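Local coordinates for protein N-acetylgalactosaminyltransferase 7 (Homo sapiens, PDB 6IWR) that is a glycosyltransferase that joins a GT-A type domain to a ricin-type beta-trefoil lectin domain in a single chain, at residues 336-339 with 340-344; 224-227 with 228-232; 121-124 with 125-129. One frame throughout, in Å; residues are numbered along the deposited sequence.

Interaction 1: residues 336-339 with 340-344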
ATOM      1  N   ARG A 336     -26.395  -5.152  32.074  1.00 28.81           N
ATOM      2  CA  ARG A 336     -26.714  -6.323  31.289  1.00 29.63           C
ATOM      3  C   ARG A 336     -28.164  -6.443  30.844  1.00 29.75           C
ATOM      4  O   ARG A 336     -28.442  -6.840  29.738  1.00 26.62           O
ATOM      5  CB  ARG A 336     -26.283  -7.570  32.037  1.00 28.26           C
ATOM      6  CG  ARG A 336     -26.291  -8.808  31.186  1.00 30.42           C
ATOM      7  CD  ARG A 336     -26.243 -10.030  32.045  1.00 28.82           C
ATOM      8  NE  ARG A 336     -26.312 -11.236  31.264  1.00 28.16           N
ATOM      9  CZ  ARG A 336     -27.391 -11.981  31.181  1.00 32.27           C
ATOM     10  NH1 ARG A 336     -28.473 -11.613  31.822  1.00 30.23           N
ATOM     11  NH2 ARG A 336     -27.388 -13.071  30.452  1.00 28.26           N
ATOM     12  N   GLU A 337     -29.084  -6.123  31.729  1.00 30.66           N
ATOM     13  CA  GLU A 337     -30.483  -6.144  31.395  1.00 33.30           C
ATOM     14  C   GLU A 337     -30.808  -5.117  30.331  1.00 35.37           C
ATOM     15  O   GLU A 337     -31.593  -5.371  29.441  1.00 35.35           O
ATOM     16  CB  GLU A 337     -31.306  -5.882  32.642  1.00 35.62           C
ATOM     17  CG  GLU A 337     -32.221  -7.016  33.028  1.00 40.04           C
ATOM     18  CD  GLU A 337     -33.327  -6.574  33.955  1.00 61.52           C
ATOM     19  OE1 GLU A 337     -33.029  -5.884  34.953  1.00 58.76           O
ATOM     20  OE2 GLU A 337     -34.493  -6.921  33.686  1.00 59.90           O
ATOM     21  N   PHE A 338     -30.209  -3.944  30.452  1.00 30.97           N
ATOM     22  CA  PHE A 338     -30.454  -2.860  29.524  1.00 29.70           C
ATOM     23  C   PHE A 338     -30.021  -3.178  28.105  1.00 32.48           C
ATOM     24  O   PHE A 338     -30.747  -2.933  27.172  1.00 32.24           O
ATOM     25  CB  PHE A 338     -29.734  -1.621  30.008  1.00 28.86           C
ATOM     26  CG  PHE A 338     -30.000  -0.415  29.189  1.00 30.99           C
ATOM     27  CD1 PHE A 338     -31.275   0.065  29.047  1.00 31.44           C
ATOM     28  CD2 PHE A 338     -28.976   0.239  28.569  1.00 26.19           C
ATOM     29  CE1 PHE A 338     -31.520   1.179  28.292  1.00 30.68           C
ATOM     30  CE2 PHE A 338     -29.211   1.357  27.820  1.00 27.17           C
ATOM     31  CZ  PHE A 338     -30.484   1.823  27.678  1.00 26.14           C
ATOM     32  N   PHE A 339     -28.841  -3.757  27.955  1.00 32.05           N
ATOM     33  CA  PHE A 339     -28.432  -4.325  26.684  1.00 29.64           C
ATOM     34  C   PHE A 339     -29.479  -5.311  26.175  1.00 29.10           C
ATOM     35  O   PHE A 339     -29.850  -5.282  24.997  1.00 29.47           O
ATOM     36  CB  PHE A 339     -27.074  -4.999  26.832  1.00 28.40           C
ATOM     37  CG  PHE A 339     -26.377  -5.200  25.541  1.00 30.93           C
ATOM     38  CD1 PHE A 339     -26.725  -4.441  24.446  1.00 24.90           C
ATOM     39  CD2 PHE A 339     -25.379  -6.148  25.415  1.00 33.40           C
ATOM     40  CE1 PHE A 339     -26.079  -4.614  23.250  1.00 28.90           C
ATOM     41  CE2 PHE A 339     -24.727  -6.334  24.222  1.00 25.69           C
ATOM     42  CZ  PHE A 339     -25.073  -5.562  23.135  1.00 28.64           C
ATOM     43  N   PHE A 340     -29.991  -6.187  27.046  1.00 29.94           N
ATOM     44  CA  PHE A 340     -31.051  -7.070  26.564  1.00 29.57           C
ATOM     45  C   PHE A 340     -32.313  -6.283  26.229  1.00 28.83           C
ATOM     46  O   PHE A 340     -32.933  -6.527  25.185  1.00 25.82           O
ATOM     47  CB  PHE A 340     -31.331  -8.197  27.553  1.00 22.11           C
ATOM     48  CG  PHE A 340     -30.357  -9.312  27.436  1.00 25.27           C
ATOM     49  CD1 PHE A 340     -30.560 -10.344  26.528  1.00 19.34           C
ATOM     50  CD2 PHE A 340     -29.184  -9.293  28.171  1.00 24.48           C
ATOM     51  CE1 PHE A 340     -29.623 -11.362  26.382  1.00 20.55           C
ATOM     52  CE2 PHE A 340     -28.256 -10.295  28.035  1.00 24.90           C
ATOM     53  CZ  PHE A 340     -28.476 -11.342  27.139  1.00 22.16           C
ATOM     54  N   GLU A 341     -32.639  -5.258  26.997  1.00 30.55           N
ATOM     55  CA  GLU A 341     -33.803  -4.451  26.660  1.00 32.55           C
ATOM     56  C   GLU A 341     -33.627  -3.817  25.275  1.00 34.06           C
ATOM     57  O   GLU A 341     -34.581  -3.688  24.517  1.00 34.06           O
ATOM     58  CB  GLU A 341     -34.061  -3.396  27.732  1.00 29.52           C
ATOM     59  CG  GLU A 341     -34.548  -3.987  29.043  1.00 26.68           C
ATOM     60  CD  GLU A 341     -34.768  -2.943  30.112  1.00 36.88           C
ATOM     61  OE1 GLU A 341     -33.800  -2.248  30.473  1.00 36.29           O
ATOM     62  OE2 GLU A 341     -35.909  -2.819  30.595  1.00 41.75           O
ATOM     63  N   LEU A 342     -32.413  -3.374  24.972  1.00 31.20           N
ATOM     64  CA  LEU A 342     -32.040  -2.980  23.619  1.00 30.52           C
ATOM     65  C   LEU A 342     -32.099  -4.220  22.735  1.00 39.04           C
ATOM     66  O   LEU A 342     -32.500  -4.164  21.582  1.00 30.86           O
ATOM     67  CB  LEU A 342     -30.662  -2.324  23.599  1.00 34.83           C
ATOM     68  CG  LEU A 342     -30.597  -0.816  23.872  1.00 32.89           C
ATOM     69  CD1 LEU A 342     -31.878  -0.263  24.475  1.00 20.99           C
ATOM     70  CD2 LEU A 342     -29.403  -0.472  24.745  1.00 31.03           C
ATOM     71  N   GLY A 343     -31.690  -5.340  23.321  1.00 48.93           N
ATOM     72  CA  GLY A 343     -31.882  -6.663  22.761  1.00 43.11           C
ATOM     73  C   GLY A 343     -31.416  -7.134  21.400  1.00 41.72           C
ATOM     74  O   GLY A 343     -32.222  -7.677  20.656  1.00 70.68           O
ATOM     75  N   LEU A 344     -30.142  -6.992  21.054  1.00 38.38           N
ATOM     76  CA  LEU A 344     -29.127  -6.274  21.796  1.00 35.12           C
ATOM     77  C   LEU A 344     -28.357  -5.594  20.693  1.00 37.98           C
ATOM     78  O   LEU A 344     -28.397  -4.383  20.524  1.00 39.81           O
ATOM     79  CB  LEU A 344     -28.195  -7.253  22.501  1.00 31.12           C
ATOM     80  CG  LEU A 344     -28.765  -8.425  23.297  1.00 35.91           C
ATOM     81  CD1 LEU A 344     -28.588  -9.730  22.539  1.00 29.04           C
ATOM     82  CD2 LEU A 344     -28.069  -8.506  24.642  1.00 29.96           C
TER

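Interaction 2: residues 224-227 with 228-232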
ATOM      1  N   ARG A 224     -20.301 -11.237  20.199  1.00 27.56           N
ATOM      2  CA  ARG A 224     -20.568 -10.396  21.359  1.00 27.89           C
ATOM      3  C   ARG A 224     -21.956 -10.667  21.922  1.00 25.32           C
ATOM      4  O   ARG A 224     -22.155 -10.634  23.144  1.00 27.05           O
ATOM      5  CB  ARG A 224     -20.402  -8.919  20.998  1.00 26.62           C
ATOM      6  CG  ARG A 224     -18.956  -8.444  20.810  1.00 25.11           C
ATOM      7  CD  ARG A 224     -18.898  -6.926  20.883  1.00 25.47           C
ATOM      8  NE  ARG A 224     -17.675  -6.411  20.295  1.00 32.75           N
ATOM      9  CZ  ARG A 224     -17.619  -5.745  19.147  1.00 37.12           C
ATOM     10  NH1 ARG A 224     -18.734  -5.498  18.479  1.00 35.54           N
ATOM     11  NH2 ARG A 224     -16.448  -5.328  18.672  1.00 38.05           N
ATOM     12  N   SER A 225     -22.930 -10.962  21.052  1.00 26.71           N
ATOM     13  CA  SER A 225     -24.280 -11.238  21.542  1.00 27.26           C
ATOM     14  C   SER A 225     -24.339 -12.567  22.294  1.00 29.07           C
ATOM     15  O   SER A 225     -24.982 -12.666  23.350  1.00 27.26           O
ATOM     16  CB  SER A 225     -25.273 -11.220  20.383  1.00 30.87           C
ATOM     17  OG  SER A 225     -25.527  -9.901  19.920  1.00 31.37           O
ATOM     18  N   ILE A 226     -23.689 -13.603  21.760  1.00 24.64           N
ATOM     19  CA  ILE A 226     -23.526 -14.847  22.508  1.00 29.31           C
ATOM     20  C   ILE A 226     -22.853 -14.578  23.848  1.00 30.09           C
ATOM     21  O   ILE A 226     -23.250 -15.129  24.885  1.00 29.86           O
ATOM     22  CB  ILE A 226     -22.723 -15.868  21.678  1.00 33.71           C
ATOM     23  CG1 ILE A 226     -23.495 -16.254  20.405  1.00 27.59           C
ATOM     24  CG2 ILE A 226     -22.327 -17.063  22.555  1.00 25.91           C
ATOM     25  CD1 ILE A 226     -22.633 -16.841  19.335  1.00 28.91           C
ATOM     26  N   GLY A 227     -21.798 -13.759  23.840  1.00 27.09           N
ATOM     27  CA  GLY A 227     -21.170 -13.363  25.086  1.00 24.17           C
ATOM     28  C   GLY A 227     -22.180 -12.857  26.094  1.00 32.43           C
ATOM     29  O   GLY A 227     -22.246 -13.349  27.230  1.00 32.45           O
ATOM     30  N   ALA A 228     -23.007 -11.872  25.690  1.00 28.56           N
ATOM     31  CA  ALA A 228     -24.034 -11.379  26.606  1.00 26.35           C
ATOM     32  C   ALA A 228     -24.870 -12.521  27.168  1.00 27.26           C
ATOM     33  O   ALA A 228     -25.317 -12.461  28.318  1.00 31.30           O
ATOM     34  CB  ALA A 228     -24.934 -10.359  25.909  1.00 25.41           C
ATOM     35  N   GLN A 229     -25.076 -13.577  26.389  1.00 25.18           N
ATOM     36  CA  GLN A 229     -25.993 -14.624  26.816  1.00 28.42           C
ATOM     37  C   GLN A 229     -25.310 -15.660  27.700  1.00 33.84           C
ATOM     38  O   GLN A 229     -25.937 -16.215  28.610  1.00 33.77           O
ATOM     39  CB  GLN A 229     -26.612 -15.274  25.595  1.00 27.51           C
ATOM     40  CG  GLN A 229     -27.263 -14.255  24.751  1.00 34.07           C
ATOM     41  CD  GLN A 229     -27.786 -14.817  23.461  1.00 41.82           C
ATOM     42  OE1 GLN A 229     -27.099 -15.570  22.769  1.00 47.31           O
ATOM     43  NE2 GLN A 229     -29.013 -14.442  23.117  1.00 49.30           N
ATOM     44  N   LYS A 230     -24.035 -15.927  27.459  1.00 30.06           N
ATOM     45  CA  LYS A 230     -23.306 -16.906  28.246  1.00 33.48           C
ATOM     46  C   LYS A 230     -22.629 -16.293  29.457  1.00 35.32           C
ATOM     47  O   LYS A 230     -22.074 -17.035  30.273  1.00 35.44           O
ATOM     48  CB  LYS A 230     -22.279 -17.635  27.367  1.00 35.42           C
ATOM     49  CG  LYS A 230     -22.936 -18.663  26.418  1.00 33.35           C
ATOM     50  CD  LYS A 230     -22.138 -18.840  25.135  1.00 38.50           C
ATOM     51  CE  LYS A 230     -22.527 -20.116  24.413  1.00 34.01           C
ATOM     52  NZ  LYS A 230     -22.829 -21.196  25.400  1.00 53.27           N
ATOM     53  N   ALA A 231     -22.680 -14.973  29.606  1.00 33.76           N
ATOM     54  CA  ALA A 231     -22.004 -14.284  30.702  1.00 31.45           C
ATOM     55  C   ALA A 231     -23.113 -13.739  31.581  1.00 29.80           C
ATOM     56  O   ALA A 231     -23.618 -12.642  31.357  1.00 26.32           O
ATOM     57  CB  ALA A 231     -21.081 -13.183  30.212  1.00 29.00           C
ATOM     58  N   LYS A 232     -23.489 -14.523  32.584  1.00 29.53           N
ATOM     59  CA  LYS A 232     -24.742 -14.319  33.290  1.00 31.56           C
ATOM     60  C   LYS A 232     -24.579 -13.752  34.689  1.00 32.88           C
ATOM     61  O   LYS A 232     -25.563 -13.253  35.244  1.00 34.78           O
ATOM     62  CB  LYS A 232     -25.493 -15.639  33.404  1.00 28.56           C
ATOM     63  CG  LYS A 232     -25.751 -16.313  32.102  1.00 33.97           C
ATOM     64  CD  LYS A 232     -25.967 -17.769  32.370  1.00 40.71           C
ATOM     65  CE  LYS A 232     -26.882 -18.391  31.358  1.00 41.55           C
ATOM     66  NZ  LYS A 232     -27.890 -19.182  32.127  1.00 68.34           N
TER

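Interaction 3: residues 121-124 with 125-129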
ATOM      1  N   ASP A 121       5.911 -12.050  23.349  1.00 29.44           N
ATOM      2  CA  ASP A 121       6.199 -13.252  24.121  1.00 29.70           C
ATOM      3  C   ASP A 121       7.292 -13.046  25.168  1.00 27.57           C
ATOM      4  O   ASP A 121       7.388 -13.855  26.091  1.00 37.40           O
ATOM      5  CB  ASP A 121       6.586 -14.410  23.193  1.00 26.56           C
ATOM      6  CG  ASP A 121       5.390 -15.044  22.525  1.00 31.76           C
ATOM      7  OD1 ASP A 121       4.255 -14.560  22.750  1.00 34.58           O
ATOM      8  OD2 ASP A 121       5.585 -16.031  21.773  1.00 33.47           O
ATOM      9  N   MET A 122       8.127 -12.007  25.068  1.00 29.56           N
ATOM     10  CA  MET A 122       9.140 -11.795  26.099  1.00 26.96           C
ATOM     11  C   MET A 122       8.742 -10.760  27.143  1.00 29.80           C
ATOM     12  O   MET A 122       9.483 -10.567  28.115  1.00 32.51           O
ATOM     13  CB  MET A 122      10.495 -11.413  25.487  1.00 29.13           C
ATOM     14  CG  MET A 122      10.489 -10.862  24.107  1.00 35.99           C
ATOM     15  SD  MET A 122      12.201 -10.608  23.572  1.00 40.30           S
ATOM     16  CE  MET A 122      12.507 -12.089  22.618  1.00 40.93           C
ATOM     17  N   ILE A 123       7.582 -10.101  26.970  1.00 27.78           N
ATOM     18  CA  ILE A 123       7.027  -9.181  27.952  1.00 24.50           C
ATOM     19  C   ILE A 123       6.151  -9.989  28.898  1.00 22.90           C
ATOM     20  O   ILE A 123       5.413 -10.878  28.469  1.00 27.51           O
ATOM     21  CB  ILE A 123       6.240  -8.054  27.255  1.00 31.11           C
ATOM     22  CG1 ILE A 123       7.120  -7.378  26.180  1.00 31.74           C
ATOM     23  CG2 ILE A 123       5.674  -7.051  28.276  1.00 27.00           C
ATOM     24  CD1 ILE A 123       6.438  -6.265  25.361  1.00 22.13           C
ATOM     25  N   SER A 124       6.269  -9.732  30.192  1.00 22.46           N
ATOM     26  CA  SER A 124       5.476 -10.470  31.172  1.00 26.95           C
ATOM     27  C   SER A 124       3.978 -10.330  30.901  1.00 27.31           C
ATOM     28  O   SER A 124       3.504  -9.288  30.441  1.00 26.47           O
ATOM     29  CB  SER A 124       5.785  -9.979  32.598  1.00 24.50           C
ATOM     30  OG  SER A 124       4.872 -10.529  33.537  1.00 27.77           O
ATOM     31  N   LEU A 125       3.222 -11.388  31.203  1.00 28.34           N
ATOM     32  CA  LEU A 125       1.772 -11.245  31.218  1.00 27.11           C
ATOM     33  C   LEU A 125       1.292 -10.321  32.334  1.00 30.44           C
ATOM     34  O   LEU A 125       0.182  -9.779  32.231  1.00 35.51           O
ATOM     35  CB  LEU A 125       1.103 -12.603  31.364  1.00 24.69           C
ATOM     36  CG  LEU A 125       1.472 -13.601  30.274  1.00 22.73           C
ATOM     37  CD1 LEU A 125       0.884 -14.973  30.613  1.00 23.63           C
ATOM     38  CD2 LEU A 125       1.007 -13.096  28.929  1.00 23.72           C
ATOM     39  N   ASP A 126       2.108 -10.114  33.378  1.00 23.21           N
ATOM     40  CA  ASP A 126       1.758  -9.295  34.536  1.00 28.24           C
ATOM     41  C   ASP A 126       2.526  -7.976  34.568  1.00 26.68           C
ATOM     42  O   ASP A 126       2.713  -7.373  35.624  1.00 28.61           O
ATOM     43  CB  ASP A 126       2.007 -10.080  35.823  1.00 25.12           C
ATOM     44  CG  ASP A 126       1.198 -11.358  35.883  1.00 34.83           C
ATOM     45  OD1 ASP A 126      -0.043 -11.306  35.695  1.00 31.94           O
ATOM     46  OD2 ASP A 126       1.811 -12.429  36.097  1.00 40.55           O
ATOM     47  N   ARG A 127       2.970  -7.511  33.417  1.00 27.03           N
ATOM     48  CA  ARG A 127       3.811  -6.334  33.383  1.00 27.27           C
ATOM     49  C   ARG A 127       3.070  -5.127  33.924  1.00 25.36           C
ATOM     50  O   ARG A 127       1.843  -5.045  33.855  1.00 29.96           O
ATOM     51  CB  ARG A 127       4.282  -6.050  31.960  1.00 28.35           C
ATOM     52  CG  ARG A 127       3.188  -5.506  31.041  1.00 30.06           C
ATOM     53  CD  ARG A 127       3.866  -4.809  29.944  1.00 29.13           C
ATOM     54  NE  ARG A 127       2.973  -4.264  28.946  1.00 31.38           N
ATOM     55  CZ  ARG A 127       3.408  -3.703  27.818  1.00 34.09           C
ATOM     56  NH1 ARG A 127       2.547  -3.213  26.938  1.00 30.59           N
ATOM     57  NH2 ARG A 127       4.711  -3.646  27.574  1.00 30.52           N
ATOM     58  N   SER A 128       3.837  -4.187  34.465  1.00 31.54           N
ATOM     59  CA  SER A 128       3.313  -2.886  34.836  1.00 31.91           C
ATOM     60  C   SER A 128       3.175  -2.056  33.569  1.00 35.65           C
ATOM     61  O   SER A 128       3.660  -2.473  32.516  1.00 35.06           O
ATOM     62  CB  SER A 128       4.239  -2.215  35.837  1.00 29.57           C
ATOM     63  OG  SER A 128       5.558  -2.164  35.314  1.00 36.20           O
ATOM     64  N   VAL A 129       2.544  -0.887  33.650  1.00 35.36           N
ATOM     65  CA  VAL A 129       2.253  -0.102  32.457  1.00 37.92           C
ATOM     66  C   VAL A 129       2.360   1.379  32.800  1.00 34.63           C
ATOM     67  O   VAL A 129       2.284   1.771  33.963  1.00 38.09           O
ATOM     68  CB  VAL A 129       0.862  -0.500  31.901  1.00 32.37           C
ATOM     69  CG1 VAL A 129       0.052   0.712  31.577  1.00 38.18           C
ATOM     70  CG2 VAL A 129       1.031  -1.396  30.687  1.00 28.30           C
TER

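Interaction 1: residues 336-339 with 340-344
Glu341 N donates to Glu337 O (2.7 Å) and Leu342 N to Phe338 O (2.8 Å), the i to i+4 bonds of a short alpha-helix; a longer one joins Phe340 N to Arg336 O at 3.2 Å. Arg336 stretches out from its helical turn, chi1 -167° putting CG beside the carbonyl carbon, and this brings the guanidinium to Phe340. There Phe340 CE2 lies over the centre of the guanidinium, 3.7 Å from Arg336 CZ, but the two planes are inclined by 45°. Arg336 NH2 donates a hydrogen bond to Ala228 O. Glu341, salt-bridged to Arg262, brings OE1 in plane to the edge of the Phe338 ring, where the ring hydrogens carry slight positive charge. One face of that ring takes Leu342 CD2 in a CH-pi contact, 4.0 Å from the centroid. Farther on, Leu344 CB sits over a face of the Phe339 ring. Gly343, with its positive phi, suits the turn where the chain leaves the helix. Four of these side chains reach neighbouring elements: Phe339 and Leu342 meet helix 355-365, Phe339 also covers strand 236-240, and Phe340 and Leu344 rest on helix 219-230, while Phe338 meets the ring of Phe55 edge-to-face.

Interaction 2: residues 224-227 with 228-232
Ile226 O accepts two N-H groups at the last turn of helix 219-230. The straighter bond comes from Lys230 N, 2.8 Å away with 151° at the hydrogen, and it arrives nearly along the C=O axis; the other, from Gln229 N, is weak. Gln229 N also points partly at Ser225 O, 3.2 Å off and again weak, so a single donor is shared between an i-4 and an i-3 carbonyl. The i-3 component gives the last turn some 3-10 character. One residue before Gln229 the bonding is regular: Ala228 N reaches Arg224 O at 3.0 Å, and the same carbonyl receives the hydroxyl group of Tyr239 as a second partner. The final bond, Ala231 N to Gly227 O, is weak, and Ala231 is where the backbone departs from helical angles. Ala231 O then receives a weak bond from Arg336 NE.

Among the side chains, Ile226 and Lys230 lie alongside one another and point the same way, the methyl CG2 of Ile226 against CD and CE of Lys230. The aliphatic part of a lysine suits a branched neighbour, while its charged end makes a cation-pi contact with Phe212. Gln229, on the exposed side, runs its chain past Ser225 O. The small residues Gly227, Ala228 and Ala231 fit the buried side, where Ala228 and Ala231 pack on Leu237. Arg224 points away from this turn to a salt bridge with Glu355, its side chain about 7 Å from the bound manganese ion. Helix 219-230 links strand 209-213 to strand 236-240 of the parallel part of the central sheet, a beta-alpha-beta crossover of the kind on which GT-A domains are built.

Interaction 3: residues 121-124 with 125-129
The guanidinium of Arg127 meets Ile123 at a slant: methyl CG2 lies 3.6 Å from Arg127 NH2, and Ile123 CD1 is 3.8 Å from the same nitrogen. The planar group is held through its N-H groups, NE in a salt bridge with Glu245 and NH1 on the carbonyl of Tyr278, which should fix its rotation. Lower on the arginine, CD touches Ile123 CG2 as the two side chains pass obliquely. Arg127 reaches this position with chi1 at 73°, CG lying between its backbone N and carbonyl carbon, and from there the chain runs extended to NE. Arginine suits the place because its long aliphatic part can cover a buried isoleucine while its far end meets an acid.

Between these two residues the chain folds into a type I beta turn from Ser124 to Arg127. Ser124 marks its start with an ST turn: the hydroxyl OG accepts the backbone N-H of Asp126, 2.8 Å from N, with 153° at the hydrogen. Serine is apt here, its short side chain being just long enough for OG to reach the N-H two residues on; with chi1 at 171°, OG sits beside the carbonyl carbon, close to the peptide that follows and so near Asp126 N. Ser124 O has a partner in Arg165.

Leu125 and Asp126, at the two central positions of the turn, meet helix 160-173. Leu125 packs on Arg165 and His168, and the carboxylate oxygen OD1 of Asp126 takes a hydrogen bond with His168 ND1. The carbonyl of Asp126 is paired with Lys172 of the same helix.

Along the chain the order is interaction 3, then interaction 2, then interaction 1. Interactions 1 and 2 are neighbours, their centres about 11 Å apart on the same side of the chain's centre. Helices 336-342 and 219-230 touch directly, Phe340 CZ lying against Ala228 O, and Leu344, just past helix 336-342, packs on Ala228; both helices lie against strand 236-240 of the mixed sheet, so residues more than a hundred positions apart share one layer of the GT-A domain. Interaction 3 is remote, with centres about 35 Å from interaction 1 and about 29 Å from interaction 2, touching neither. It belongs to the loop after helix 117-122, which is fitted against helix 160-173, another helix flanking that sheet.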